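Local coordinates for B-agarase (Agarivorans gilvus, PDB 5Z6P), which probably hydrolyses agar polysaccharides as a glycoside hydrolase family 50 beta-agarase, and carries a carbohydrate-binding-module-like domain, at residues Gln85-Ser90 and Ser186-Ser191; Phe95-Asp100 and Ile113-His118; Gly149-Ala154 and Asp168-Trp173. One frame throughout, in Å; residues are numbered along the deposited sequence.

In the fold
All three contacts belong to the agarase CBM-like domain and lie on the same side of the chain's centre. Interactions 1 and 2 adjoin in the same core: their centres are about 7 Å apart, and strands 185-193 and 109-117 run next to each other, with K187 O 2.9 Å from F116 N in a probable hydrogen bond. I188 of interaction 1 also packs on F97 and I113 of interaction 2. Interaction 3 is centred about 12 Å from interaction 2 and meets it where C96 SG lies 3.7 Å from Y170 CE2; interaction 1 is farther from it, about 18 Å between centres. From interaction 3, Y153 reaches F679 and N731, residues much later in the chain.

Interaction 1 (Gln85-Ser90 and Ser186-Ser191); sequences QNWDWS and SKIELS
I188 points from its strand toward the loop 85-90 and ends against the indole rings of W87 and W89. Outward from CB, the CG2 branch turns to the interior, where I188 packs on I113 and I115. The CG1 branch, set beside the backbone N (chi1 -65°), heads for the loop, and I188 CG1 lies 4.1 Å from W87 CZ3. With chi2 near 170° the chain is extended, so I188 CD1 goes further, to 3.8 Å from W87 CZ3 and 4.2 Å from W89 CH2. It meets both rings obliquely. The two indoles overlap: W89 CZ2 sits 3.3 Å above the W87 ring plane, near its rim, so the methyl meets a packed pair.

At the start of both segments N86 OD1 rests 3.2 Å from S186 CB, while S186 OG makes a weak hydrogen bond with D117 O. The pairing with strand 109-117 is irregular here: S186 and K187 sit opposite the single residue F116, a classic beta bulge. The loop is tied on by backbone bonding of W87 to I185 and W89 to L182. It crosses the start of strand 185-193, which pairs antiparallel with 76-81 on one edge and 109-117 on the other.

Interaction 2 (Phe95-Asp100 and Ile113-His118); sequences FCFAFD and INIFDH
The face-to-face packing of two beta layers, as in a beta-sandwich, brings F97 and F99 of strand 95-103 against I113 and I115 of strand 109-117. The strand segments pass each other with axes 10.6 Å apart at closest approach and N-to-C directions 137° apart, and the nearest CA atoms, those of F97 and I115, are 9.5 Å apart. That is too far for backbone pairing, so these two segments meet through side chains. Neither strand pairs with the other: 95-103 lies between 135-140 and 199-210, and 109-117 between 122-129 and 185-193; strand 168-174, paired with both 135-140 and 122-129, links the two layers.

Alternation along the strands sorts the side chains. F97, F99, I113 and I115 all point inward, whereas N114, between the two isoleucines, is hydrogen-bonded to S124 and E189, and D100, next after F99, forms a salt bridge with R207. The four inner side chains are all hydrocarbon and buried.

I113 splits its contacts, one branch to each ring. CG2, opposite the backbone N across the CA-CB bond, goes to F97, with I113 CG2 4.3 Å from F97 CE2. The same ring receives I115 obliquely, I115 CD1 being 4.5 Å from F97 CD2. F206 lies beside both phenylalanines, its ring inclined by about 25° to that of F99. The F99 side chain and I113 come at each other from opposite directions, and I113 CG1 arrives at the edge of the F99 ring, near its plane, 4.0 Å from F99 CE1.

Interaction 3 (Gly149-Ala154 and Asp168-Trp173); sequences GACNYA and DVYATW
W173 and Y170, two aromatic side chains on the same strand, receive the loop 149-154 at separate points. A154 CB comes to the edge of the W173 indole, in the ring plane, 3.8 Å from W173 CE3, and the same methyl carbon is 3.9 Å from W173 O. Nearer the backbone, N152 CB and W173 CB touch at 4.0 Å. With CG opposite the backbone N (chi1 -166°), the indole slants away from the loop, and the CE3 corner of its rim is what comes nearest A154 CB. At the second point C151 SG approaches Y170 obliquely: it is 3.9 Å from Y170 CD2 and 4.9 Å from the ring centroid, 55° off the ring normal, a sulfur-aromatic contact.

The next shell is the loop's own bonding. The N152 amide bridges the loop's own backbone, one end reaching back and the other forward. N152 ND2 donates to A150 O at 3.0 Å, in the carbonyl plane and close to the amide's own plane. N152 OD1 accepts from A154 N at 3.1 Å on a lone pair, closing an Asx turn; it also takes part in a hydrogen bond with S155 OG. The two backbone bonds should fix the amide's rotation and hold A154 where its methyl meets the indole.

Further out, the disulfide to C162 anchors C151, and R125 joins the two segments directly, NH2 bonding to C151 O and NH1 to A171 O. The Y170 hydroxyl is bonded to S211 OG. Strand 168-174 runs antiparallel to 122-129 and parallel to 135-140; the loop leads from 135-140 to 168-174 and lies against the latter, tied to the former through E140, which accepts from C151 N, and to the neighbouring strand 122-129 through R125.

Interaction 1 (Gln85-Ser90 and Ser186-Ser191)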
loop_
_atom_site.group_PDB
_atom_site.type_symbol
_atom_site.label_atom_id
_atom_site.label_comp_id
_atom_site.label_asym_id
_atom_site.label_seq_id
_atom_site.Cartn_x
_atom_site.Cartn_y
_atom_site.Cartn_z
ATOM N N GLN A 85 10.806 19.971 29.161
ATOM C CA GLN A 85 11.523 20.859 28.263
ATOM C C GLN A 85 12.127 20.018 27.141
ATOM O O GLN A 85 12.706 18.965 27.406
ATOM C CB GLN A 85 12.611 21.630 29.014
ATOM C CG GLN A 85 12.090 22.550 30.126
ATOM C CD GLN A 85 11.277 23.731 29.611
ATOM O OE1 GLN A 85 10.048 23.698 29.600
ATOM N NE2 GLN A 85 11.967 24.788 29.203
ATOM N N ASN A 86 11.978 20.477 25.900
ATOM C CA ASN A 86 12.467 19.762 24.723
ATOM C C ASN A 86 13.857 19.177 24.899
ATOM O O ASN A 86 14.716 19.781 25.537
ATOM C CB ASN A 86 12.482 20.687 23.508
ATOM C CG ASN A 86 11.098 20.971 22.974
ATOM O OD1 ASN A 86 10.123 20.338 23.372
ATOM N ND2 ASN A 86 11.004 21.930 22.063
ATOM N N TRP A 87 14.069 17.991 24.342
ATOM C CA TRP A 87 15.393 17.386 24.327
ATOM C C TRP A 87 16.267 18.065 23.291
ATOM O O TRP A 87 15.808 18.353 22.191
ATOM C CB TRP A 87 15.319 15.894 24.006
ATOM C CG TRP A 87 14.871 14.997 25.115
ATOM C CD1 TRP A 87 15.398 14.909 26.362
ATOM C CD2 TRP A 87 13.828 14.017 25.048
ATOM N NE1 TRP A 87 14.738 13.953 27.087
ATOM C CE2 TRP A 87 13.770 13.384 26.298
ATOM C CE3 TRP A 87 12.935 13.617 24.050
ATOM C CZ2 TRP A 87 12.855 12.379 26.583
ATOM C CZ3 TRP A 87 12.026 12.619 24.335
ATOM C CH2 TRP A 87 11.991 12.013 25.589
ATOM N N ASP A 88 17.522 18.321 23.646
ATOM C CA ASP A 88 18.523 18.766 22.692
ATOM C C ASP A 88 19.489 17.617 22.483
ATOM O O ASP A 88 20.313 17.331 23.349
ATOM C CB ASP A 88 19.264 20.014 23.180
ATOM C CG ASP A 88 20.288 20.527 22.164
ATOM O OD1 ASP A 88 20.221 20.129 20.983
ATOM O OD2 ASP A 88 21.165 21.332 22.540
ATOM N N TRP A 89 19.367 16.951 21.340
ATOM C CA TRP A 89 20.173 15.774 21.043
ATOM C C TRP A 89 21.098 15.992 19.843
ATOM O O TRP A 89 21.639 15.035 19.286
ATOM C CB TRP A 89 19.263 14.566 20.785
ATOM C CG TRP A 89 18.584 14.041 22.016
ATOM C CD1 TRP A 89 18.837 14.398 23.299
ATOM C CD2 TRP A 89 17.535 13.062 22.073
ATOM N NE1 TRP A 89 18.017 13.708 24.156
ATOM C CE2 TRP A 89 17.205 12.885 23.426
ATOM C CE3 TRP A 89 16.845 12.323 21.112
ATOM C CZ2 TRP A 89 16.217 12.001 23.843
ATOM C CZ3 TRP A 89 15.864 11.452 21.526
ATOM C CH2 TRP A 89 15.561 11.295 22.881
ATOM N N SER A 90 21.284 17.252 19.455
ATOM C CA SER A 90 22.062 17.598 18.262
ATOM C C SER A 90 23.568 17.651 18.523
ATOM O O SER A 90 24.358 17.869 17.609
ATOM C CB SER A 90 21.593 18.942 17.701
ATOM O OG SER A 90 21.730 19.969 18.668
ATOM N N SER A 186 10.364 17.145 20.980
ATOM C CA SER A 186 9.300 17.417 21.942
ATOM C C SER A 186 8.462 16.203 22.374
ATOM O O SER A 186 7.796 16.255 23.398
ATOM C CB SER A 186 8.363 18.488 21.380
ATOM O OG SER A 186 7.738 18.047 20.193
ATOM N N LYS A 187 8.489 15.123 21.608
ATOM C CA LYS A 187 7.650 13.974 21.923
ATOM C C LYS A 187 8.080 12.715 21.180
ATOM O O LYS A 187 8.483 12.778 20.027
ATOM C CB LYS A 187 6.189 14.277 21.588
ATOM C CG LYS A 187 5.237 13.126 21.863
ATOM C CD LYS A 187 3.932 13.254 21.085
ATOM C CE LYS A 187 3.004 14.285 21.692
ATOM N NZ LYS A 187 1.700 14.311 20.962
ATOM N N ILE A 188 7.985 11.571 21.848
ATOM C CA ILE A 188 8.100 10.292 21.180
ATOM C C ILE A 188 6.814 9.498 21.390
ATOM O O ILE A 188 6.299 9.432 22.500
ATOM C CB ILE A 188 9.307 9.501 21.689
ATOM C CG1 ILE A 188 10.597 10.241 21.318
ATOM C CG2 ILE A 188 9.309 8.109 21.099
ATOM C CD1 ILE A 188 11.839 9.700 21.967
ATOM N N GLU A 189 6.283 8.918 20.320
ATOM C CA GLU A 189 5.096 8.085 20.428
ATOM C C GLU A 189 5.345 6.652 19.995
ATOM O O GLU A 189 5.772 6.388 18.865
ATOM C CB GLU A 189 3.951 8.665 19.605
ATOM C CG GLU A 189 2.728 7.758 19.568
ATOM C CD GLU A 189 1.730 8.169 18.517
ATOM O OE1 GLU A 189 2.119 8.925 17.607
ATOM O OE2 GLU A 189 0.561 7.747 18.603
ATOM N N LEU A 190 5.088 5.731 20.916
ATOM C CA LEU A 190 5.087 4.299 20.632
ATOM C C LEU A 190 3.654 3.865 20.301
ATOM O O LEU A 190 2.812 3.787 21.178
ATOM C CB LEU A 190 5.631 3.498 21.815
ATOM C CG LEU A 190 6.839 4.028 22.604
ATOM C CD1 LEU A 190 7.288 3.037 23.657
ATOM C CD2 LEU A 190 8.016 4.416 21.725
ATOM N N SER A 191 3.395 3.584 19.032
ATOM C CA SER A 191 2.044 3.380 18.533
ATOM C C SER A 191 1.833 1.943 18.084
ATOM O O SER A 191 2.660 1.357 17.372
ATOM C CB SER A 191 1.754 4.351 17.368
ATOM O OG SER A 191 0.650 3.930 16.580
#

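Interaction 2 (Phe95-Asp100 and Ile113-His118)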
loop_
_atom_site.group_PDB
_atom_site.type_symbol
_atom_site.label_atom_id
_atom_site.label_comp_id
_atom_site.label_asym_id
_atom_site.label_seq_id
_atom_site.Cartn_x
_atom_site.Cartn_y
_atom_site.Cartn_z
ATOM N N PHE A 95 23.857 8.859 16.420
ATOM C CA PHE A 95 23.233 8.097 17.500
ATOM C C PHE A 95 21.842 7.557 17.160
ATOM O O PHE A 95 21.211 7.984 16.194
ATOM C CB PHE A 95 23.125 8.972 18.747
ATOM C CG PHE A 95 22.023 9.981 18.671
ATOM C CD1 PHE A 95 22.212 11.180 18.011
ATOM C CD2 PHE A 95 20.792 9.725 19.241
ATOM C CE1 PHE A 95 21.207 12.098 17.931
ATOM C CE2 PHE A 95 19.771 10.646 19.160
ATOM C CZ PHE A 95 19.977 11.835 18.505
ATOM N N CYS A 96 21.370 6.635 17.995
ATOM C CA CYS A 96 20.003 6.126 17.932
ATOM C C CYS A 96 19.241 6.328 19.246
ATOM O O CYS A 96 19.806 6.252 20.342
ATOM C CB CYS A 96 19.987 4.636 17.596
ATOM S SG CYS A 96 20.808 4.173 16.068
ATOM N N PHE A 97 17.949 6.591 19.125
ATOM C CA PHE A 97 17.042 6.373 20.234
ATOM C C PHE A 97 16.787 4.864 20.285
ATOM O O PHE A 97 16.493 4.247 19.268
ATOM C CB PHE A 97 15.746 7.167 20.059
ATOM C CG PHE A 97 14.672 6.783 21.027
ATOM C CD1 PHE A 97 14.714 7.223 22.337
ATOM C CD2 PHE A 97 13.626 5.966 20.632
ATOM C CE1 PHE A 97 13.723 6.857 23.238
ATOM C CE2 PHE A 97 12.633 5.596 21.530
ATOM C CZ PHE A 97 12.684 6.042 22.831
ATOM N N ALA A 98 16.939 4.263 21.458
ATOM C CA ALA A 98 16.877 2.816 21.566
ATOM C C ALA A 98 16.118 2.352 22.808
ATOM O O ALA A 98 15.979 3.085 23.781
ATOM C CB ALA A 98 18.269 2.241 21.570
ATOM N N PHE A 99 15.619 1.127 22.749
ATOM C CA PHE A 99 15.015 0.481 23.906
ATOM C C PHE A 99 14.957 -1.015 23.660
ATOM O O PHE A 99 15.097 -1.476 22.531
ATOM C CB PHE A 99 13.612 1.032 24.187
ATOM C CG PHE A 99 12.649 0.866 23.045
ATOM C CD1 PHE A 99 12.536 1.844 22.071
ATOM C CD2 PHE A 99 11.849 -0.259 22.951
ATOM C CE1 PHE A 99 11.653 1.700 21.025
ATOM C CE2 PHE A 99 10.961 -0.402 21.910
ATOM C CZ PHE A 99 10.876 0.573 20.942
ATOM N N ASP A 100 14.748 -1.776 24.718
ATOM C CA ASP A 100 14.618 -3.215 24.569
ATOM C C ASP A 100 13.161 -3.580 24.711
ATOM O O ASP A 100 12.434 -2.898 25.416
ATOM C CB ASP A 100 15.471 -3.952 25.599
ATOM C CG ASP A 100 16.954 -3.744 25.377
ATOM O OD1 ASP A 100 17.338 -3.314 24.267
ATOM O OD2 ASP A 100 17.735 -4.011 26.308
ATOM N N ILE A 113 7.392 3.866 15.997
ATOM C CA ILE A 113 8.037 4.858 16.843
ATOM C C ILE A 113 8.025 6.157 16.078
ATOM O O ILE A 113 8.735 6.307 15.078
ATOM C CB ILE A 113 9.498 4.492 17.213
ATOM C CG1 ILE A 113 9.576 3.130 17.910
ATOM C CG2 ILE A 113 10.116 5.574 18.077
ATOM C CD1 ILE A 113 10.112 2.004 17.028
ATOM N N ASN A 114 7.200 7.087 16.539
ATOM C CA ASN A 114 7.074 8.379 15.903
ATOM C C ASN A 114 7.736 9.418 16.780
ATOM O O ASN A 114 7.364 9.604 17.930
ATOM C CB ASN A 114 5.603 8.719 15.651
ATOM C CG ASN A 114 4.889 7.638 14.872
ATOM O OD1 ASN A 114 5.457 7.023 13.980
ATOM N ND2 ASN A 114 3.639 7.395 15.212
ATOM N N ILE A 115 8.740 10.082 16.233
ATOM C CA ILE A 115 9.482 11.087 16.973
ATOM C C ILE A 115 9.222 12.474 16.384
ATOM O O ILE A 115 9.424 12.701 15.192
ATOM C CB ILE A 115 10.964 10.749 16.961
ATOM C CG1 ILE A 115 11.135 9.299 17.425
ATOM C CG2 ILE A 115 11.729 11.712 17.823
ATOM C CD1 ILE A 115 12.515 8.767 17.329
ATOM N N PHE A 116 8.745 13.388 17.227
ATOM C CA PHE A 116 8.296 14.709 16.795
ATOM C C PHE A 116 9.241 15.798 17.274
ATOM O O PHE A 116 9.703 15.753 18.406
ATOM C CB PHE A 116 6.887 15.001 17.330
ATOM C CG PHE A 116 5.841 14.014 16.896
ATOM C CD1 PHE A 116 5.674 12.820 17.573
ATOM C CD2 PHE A 116 5.016 14.290 15.824
ATOM C CE1 PHE A 116 4.713 11.909 17.183
ATOM C CE2 PHE A 116 4.048 13.380 15.427
ATOM C CZ PHE A 116 3.898 12.191 16.112
ATOM N N ASP A 117 9.527 16.786 16.432
ATOM C CA ASP A 117 10.309 17.921 16.911
ATOM C C ASP A 117 9.403 19.120 17.195
ATOM O O ASP A 117 8.216 19.085 16.902
ATOM C CB ASP A 117 11.441 18.281 15.926
ATOM C CG ASP A 117 10.955 18.915 14.620
ATOM O OD1 ASP A 117 9.761 19.248 14.468
ATOM O OD2 ASP A 117 11.811 19.088 13.726
ATOM N N HIS A 118 9.976 20.168 17.772
ATOM C CA HIS A 118 9.230 21.372 18.125
ATOM C C HIS A 118 8.523 22.015 16.940
ATOM O O HIS A 118 7.501 22.665 17.108
ATOM C CB HIS A 118 10.160 22.402 18.769
ATOM C CG HIS A 118 9.444 23.601 19.310
ATOM N ND1 HIS A 118 9.042 24.652 18.513
ATOM C CD2 HIS A 118 9.048 23.912 20.568
ATOM C CE1 HIS A 118 8.433 25.558 19.256
ATOM N NE2 HIS A 118 8.423 25.133 20.506
#

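Interaction 3 (Gly149-Ala154 and Asp168-Trp173)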
loop_
_atom_site.group_PDB
_atom_site.type_symbol
_atom_site.label_atom_id
_atom_site.label_comp_id
_atom_site.label_asym_id
_atom_site.label_seq_id
_atom_site.Cartn_x
_atom_site.Cartn_y
_atom_site.Cartn_z
ATOM N N GLY A 149 21.011 11.312 5.574
ATOM C CA GLY A 149 21.393 11.569 6.946
ATOM C C GLY A 149 21.369 10.254 7.690
ATOM O O GLY A 149 22.299 9.467 7.605
ATOM N N ALA A 150 20.286 10.002 8.406
ATOM C CA ALA A 150 20.141 8.765 9.155
ATOM C C ALA A 150 20.042 7.569 8.219
ATOM O O ALA A 150 19.485 7.679 7.138
ATOM C CB ALA A 150 18.917 8.839 10.044
ATOM N N CYS A 151 20.575 6.426 8.638
ATOM C CA CYS A 151 20.517 5.220 7.819
ATOM C C CYS A 151 19.074 4.805 7.537
ATOM O O CYS A 151 18.188 5.026 8.356
ATOM C CB CYS A 151 21.279 4.067 8.479
ATOM S SG CYS A 151 20.494 3.275 9.916
ATOM N N ASN A 152 18.850 4.215 6.368
ATOM C CA ASN A 152 17.521 3.769 5.964
ATOM C C ASN A 152 17.582 2.979 4.663
ATOM O O ASN A 152 18.520 3.142 3.887
ATOM C CB ASN A 152 16.587 4.964 5.793
ATOM C CG ASN A 152 16.942 5.799 4.584
ATOM O OD1 ASN A 152 16.445 5.559 3.491
ATOM N ND2 ASN A 152 17.812 6.779 4.771
ATOM N N TYR A 153 16.574 2.145 4.419
ATOM C CA TYR A 153 16.455 1.413 3.159
ATOM C C TYR A 153 15.239 1.878 2.345
ATOM O O TYR A 153 14.648 1.112 1.578
ATOM C CB TYR A 153 16.353 -0.090 3.408
ATOM C CG TYR A 153 17.611 -0.743 3.918
ATOM C CD1 TYR A 153 18.559 -1.250 3.041
ATOM C CD2 TYR A 153 17.840 -0.877 5.277
ATOM C CE1 TYR A 153 19.707 -1.862 3.508
ATOM C CE2 TYR A 153 18.979 -1.488 5.753
ATOM C CZ TYR A 153 19.911 -1.977 4.864
ATOM O OH TYR A 153 21.054 -2.581 5.337
ATOM N N ALA A 154 14.865 3.136 2.504
ATOM C CA ALA A 154 13.645 3.613 1.879
ATOM C C ALA A 154 13.905 4.745 0.907
ATOM O O ALA A 154 13.011 5.521 0.619
ATOM C CB ALA A 154 12.649 4.059 2.946
ATOM N N ASP A 168 21.065 -6.037 17.501
ATOM C CA ASP A 168 20.200 -4.875 17.562
ATOM C C ASP A 168 19.364 -4.842 16.273
ATOM O O ASP A 168 19.904 -4.978 15.189
ATOM C CB ASP A 168 21.008 -3.588 17.694
ATOM C CG ASP A 168 21.819 -3.514 18.993
ATOM O OD1 ASP A 168 21.479 -4.210 19.988
ATOM O OD2 ASP A 168 22.804 -2.729 19.020
ATOM N N VAL A 169 18.057 -4.654 16.396
ATOM C CA VAL A 169 17.191 -4.410 15.260
ATOM C C VAL A 169 17.167 -2.921 14.975
ATOM O O VAL A 169 16.835 -2.126 15.860
ATOM C CB VAL A 169 15.757 -4.890 15.522
ATOM C CG1 VAL A 169 14.825 -4.472 14.338
ATOM C CG2 VAL A 169 15.720 -6.386 15.712
ATOM N N TYR A 170 17.526 -2.544 13.754
ATOM C CA TYR A 170 17.405 -1.167 13.319
ATOM C C TYR A 170 16.015 -0.918 12.733
ATOM O O TYR A 170 15.622 -1.553 11.768
ATOM C CB TYR A 170 18.505 -0.843 12.316
ATOM C CG TYR A 170 19.787 -0.367 12.970
ATOM C CD1 TYR A 170 20.686 -1.261 13.527
ATOM C CD2 TYR A 170 20.072 0.981 13.061
ATOM C CE1 TYR A 170 21.832 -0.827 14.138
ATOM C CE2 TYR A 170 21.221 1.423 13.669
ATOM C CZ TYR A 170 22.101 0.508 14.212
ATOM O OH TYR A 170 23.274 0.905 14.834
ATOM N N ALA A 171 15.266 -0.020 13.363
ATOM C CA ALA A 171 13.892 0.271 12.971
ATOM C C ALA A 171 13.806 0.700 11.510
ATOM O O ALA A 171 14.695 1.357 11.004
ATOM C CB ALA A 171 13.299 1.363 13.881
ATOM N N THR A 172 12.727 0.314 10.841
ATOM C CA THR A 172 12.542 0.626 9.427
ATOM C C THR A 172 11.909 1.990 9.236
ATOM O O THR A 172 10.822 2.230 9.748
ATOM C CB THR A 172 11.640 -0.412 8.742
ATOM O OG1 THR A 172 12.200 -1.714 8.891
ATOM C CG2 THR A 172 11.478 -0.090 7.272
ATOM N N TRP A 173 12.557 2.871 8.473
ATOM C CA TRP A 173 11.988 4.176 8.210
ATOM C C TRP A 173 10.725 4.086 7.341
ATOM O O TRP A 173 10.750 3.508 6.256
ATOM C CB TRP A 173 13.005 5.090 7.546
ATOM C CG TRP A 173 12.540 6.485 7.594
ATOM C CD1 TRP A 173 12.552 7.310 8.674
ATOM C CD2 TRP A 173 11.935 7.220 6.538
ATOM N NE1 TRP A 173 12.014 8.522 8.351
ATOM C CE2 TRP A 173 11.628 8.493 7.037
ATOM C CE3 TRP A 173 11.636 6.932 5.205
ATOM C CZ2 TRP A 173 11.043 9.475 6.266
ATOM C CZ3 TRP A 173 11.048 7.911 4.432
ATOM C CH2 TRP A 173 10.760 9.168 4.965
#